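Local coordinates for protein ebony (Drosophila melanogaster, PDB 6DYM) that probably joins beta-alanine to biogenic amines through an amide bond, this chain being its C-terminal, atypical condensation domain, at residues P8-H13 with V63-N68. Residues are numbered along the deposited sequence; the frame is centred on the assembly and turned at random. Where two conformers were deposited one is given.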
loop_
_atom_site.group_PDB
_atom_site.type_symbol
_atom_site.label_atom_id
_atom_site.label_comp_id
_atom_site.label_asym_id
_atom_site.label_seq_id
_atom_site.Cartn_x
_atom_site.Cartn_y
_atom_site.Cartn_z
ATOM N N PRO A 8 -15.052 -4.000 7.735
ATOM C CA PRO A 8 -15.024 -3.882 6.271
ATOM C C PRO A 8 -15.319 -2.459 5.821
ATOM O O PRO A 8 -16.085 -1.725 6.449
ATOM C CB PRO A 8 -16.119 -4.853 5.812
ATOM C CG PRO A 8 -16.229 -5.845 6.911
ATOM C CD PRO A 8 -15.937 -5.089 8.186
ATOM N N LEU A 9 -14.678 -2.080 4.720
ATOM C CA LEU A 9 -14.822 -0.743 4.167
ATOM C C LEU A 9 -16.267 -0.478 3.762
ATOM O O LEU A 9 -16.906 -1.311 3.110
ATOM C CB LEU A 9 -13.897 -0.596 2.958
ATOM C CG LEU A 9 -13.343 0.786 2.632
ATOM C CD1 LEU A 9 -12.469 1.295 3.760
ATOM C CD2 LEU A 9 -12.566 0.727 1.331
ATOM N N ARG A 10 -16.781 0.689 4.151
ATOM C CA ARG A 10 -18.113 1.141 3.776
ATOM C C ARG A 10 -18.010 2.401 2.929
ATOM O O ARG A 10 -16.990 3.096 2.934
ATOM C CB ARG A 10 -18.980 1.432 5.006
ATOM C CG ARG A 10 -19.346 0.222 5.831
ATOM C CD ARG A 10 -20.248 0.620 6.988
ATOM N NE ARG A 10 -19.844 -0.015 8.240
ATOM C CZ ARG A 10 -19.449 0.645 9.326
ATOM N NH1 ARG A 10 -19.405 1.972 9.323
ATOM N NH2 ARG A 10 -19.103 -0.020 10.420
ATOM N N LEU A 11 -19.096 2.705 2.211
ATOM C CA LEU A 11 -19.092 3.866 1.325
ATOM C C LEU A 11 -18.853 5.159 2.097
ATOM O O LEU A 11 -18.156 6.060 1.616
ATOM C CB LEU A 11 -20.412 3.938 0.554
ATOM C CG LEU A 11 -20.536 3.057 -0.691
ATOM C CD1 LEU A 11 -21.804 3.400 -1.462
ATOM C CD2 LEU A 11 -19.318 3.185 -1.591
ATOM N N GLU A 12 -19.405 5.263 3.305
ATOM C CA GLU A 12 -19.314 6.489 4.089
ATOM C C GLU A 12 -17.960 6.685 4.762
ATOM O O GLU A 12 -17.771 7.701 5.442
ATOM C CB GLU A 12 -20.428 6.509 5.140
ATOM C CG GLU A 12 -20.164 5.636 6.356
ATOM C CD GLU A 12 -20.976 4.355 6.326
ATOM O OE1 GLU A 12 -21.401 3.945 5.219
ATOM O OE2 GLU A 12 -21.194 3.760 7.404
ATOM N N HIS A 13 -17.021 5.752 4.589
ATOM C CA HIS A 13 -15.681 5.875 5.151
ATOM C C HIS A 13 -14.750 6.720 4.291
ATOM O O HIS A 13 -13.571 6.856 4.640
ATOM C CB HIS A 13 -15.055 4.488 5.330
ATOM C CG HIS A 13 -15.628 3.697 6.465
ATOM N ND1 HIS A 13 -15.782 2.328 6.410
ATOM C CD2 HIS A 13 -16.075 4.078 7.685
ATOM C CE1 HIS A 13 -16.298 1.899 7.549
ATOM N NE2 HIS A 13 -16.488 2.942 8.338
ATOM N N VAL A 63 -11.096 -0.859 7.539
ATOM C CA VAL A 63 -10.600 0.195 8.410
ATOM C C VAL A 63 -10.393 -0.397 9.800
ATOM O O VAL A 63 -10.974 -1.424 10.164
ATOM C CB VAL A 63 -11.556 1.409 8.467
ATOM C CG1 VAL A 63 -11.588 2.136 7.135
ATOM C CG2 VAL A 63 -12.962 0.962 8.862
ATOM N N VAL A 64 -9.550 0.262 10.588
ATOM C CA VAL A 64 -9.276 -0.157 11.958
ATOM C C VAL A 64 -9.827 0.907 12.894
ATOM O O VAL A 64 -9.449 2.082 12.800
ATOM C CB VAL A 64 -7.778 -0.383 12.204
ATOM C CG1 VAL A 64 -7.531 -0.714 13.674
ATOM C CG2 VAL A 64 -7.268 -1.498 11.316
ATOM N N TYR A 65 -10.709 0.491 13.796
ATOM C CA TYR A 65 -11.278 1.364 14.810
ATOM C C TYR A 65 -10.500 1.229 16.112
ATOM O O TYR A 65 -10.127 0.123 16.512
ATOM C CB TYR A 65 -12.752 1.021 15.055
ATOM C CG TYR A 65 -13.716 1.632 14.053
ATOM C CD1 TYR A 65 -14.258 2.897 14.259
ATOM C CD2 TYR A 65 -14.093 0.936 12.910
ATOM C CE1 TYR A 65 -15.140 3.457 13.348
ATOM C CE2 TYR A 65 -14.975 1.488 11.992
ATOM C CZ TYR A 65 -15.495 2.748 12.217
ATOM O OH TYR A 65 -16.372 3.302 11.311
ATOM N N ASP A 66 -10.243 2.361 16.763
ATOM C CA ASP A 66 -9.912 2.372 18.187
ATOM C C ASP A 66 -11.229 2.151 18.918
ATOM O O ASP A 66 -12.073 3.046 18.975
ATOM C CB ASP A 66 -9.251 3.691 18.581
ATOM C CG ASP A 66 -8.827 3.742 20.057
ATOM O OD1 ASP A 66 -9.324 2.947 20.886
ATOM O OD2 ASP A 66 -7.992 4.606 20.392
ATOM N N THR A 67 -11.422 0.943 19.459
ATOM C CA THR A 67 -12.697 0.615 20.088
ATOM C C THR A 67 -12.964 1.457 21.326
ATOM O O THR A 67 -14.129 1.631 21.704
ATOM C CB THR A 67 -12.758 -0.872 20.447
ATOM O OG1 THR A 67 -11.770 -1.167 21.441
ATOM C CG2 THR A 67 -12.509 -1.731 19.213
ATOM N N ASN A 68 -11.923 2.012 21.946
ATOM C CA ASN A 68 -12.133 2.889 23.093
ATOM C C ASN A 68 -12.755 4.216 22.669
ATOM O O ASN A 68 -13.671 4.715 23.331
ATOM C CB ASN A 68 -10.811 3.117 23.828
ATOM C CG ASN A 68 -10.950 4.071 25.000
ATOM O OD1 ASN A 68 -10.801 5.285 24.848
ATOM N ND2 ASN A 68 -11.232 3.525 26.179
#
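Polar contact between the segments centres on His13 and Tyr65, whose side chains approach from opposite directions. His13 NE2 and Tyr65 OH lie 3.0 Å apart in a hydrogen bond bent to 142°, each group near the other's ring plane. The imidazole's other nitrogen is also engaged: Arg10 N donates to His13 ND1 at 3.0 Å, tilted 32° from the ring plane, so bonds at both nitrogens fix the ring's rotation.

Apolar packing falls to Val63, which divides its methyls. Val63 CG2 sits over one imidazole face, 4.0 Å from the His13 ring centroid and 24° off its normal, a CH-pi contact. With its CG roughly anti to the backbone N, Leu9 brings CD1 to 3.6 Å from Val63 CG1, the two side chains crossing at about a right angle.

Among the charged groups, Arg10 NH1 donates to Glu12 OE2 at 3.2 Å in a salt bridge that meets the carboxylate from above its plane, and one guanidinium face lies over His13 CE1, offset toward its rim. A leucine in place of His13 would probably leave Tyr65 OH and Arg10 N without these mates.

The loop between strand 4-8 and helix 14-25 thus packs beside strand 62-66, the edge strand's antiparallel neighbour; Trp52 and Leu55 of helix 41-58 touch Leu9, while Ile72 of strand 71-80 touches His13, Val63 and Tyr65.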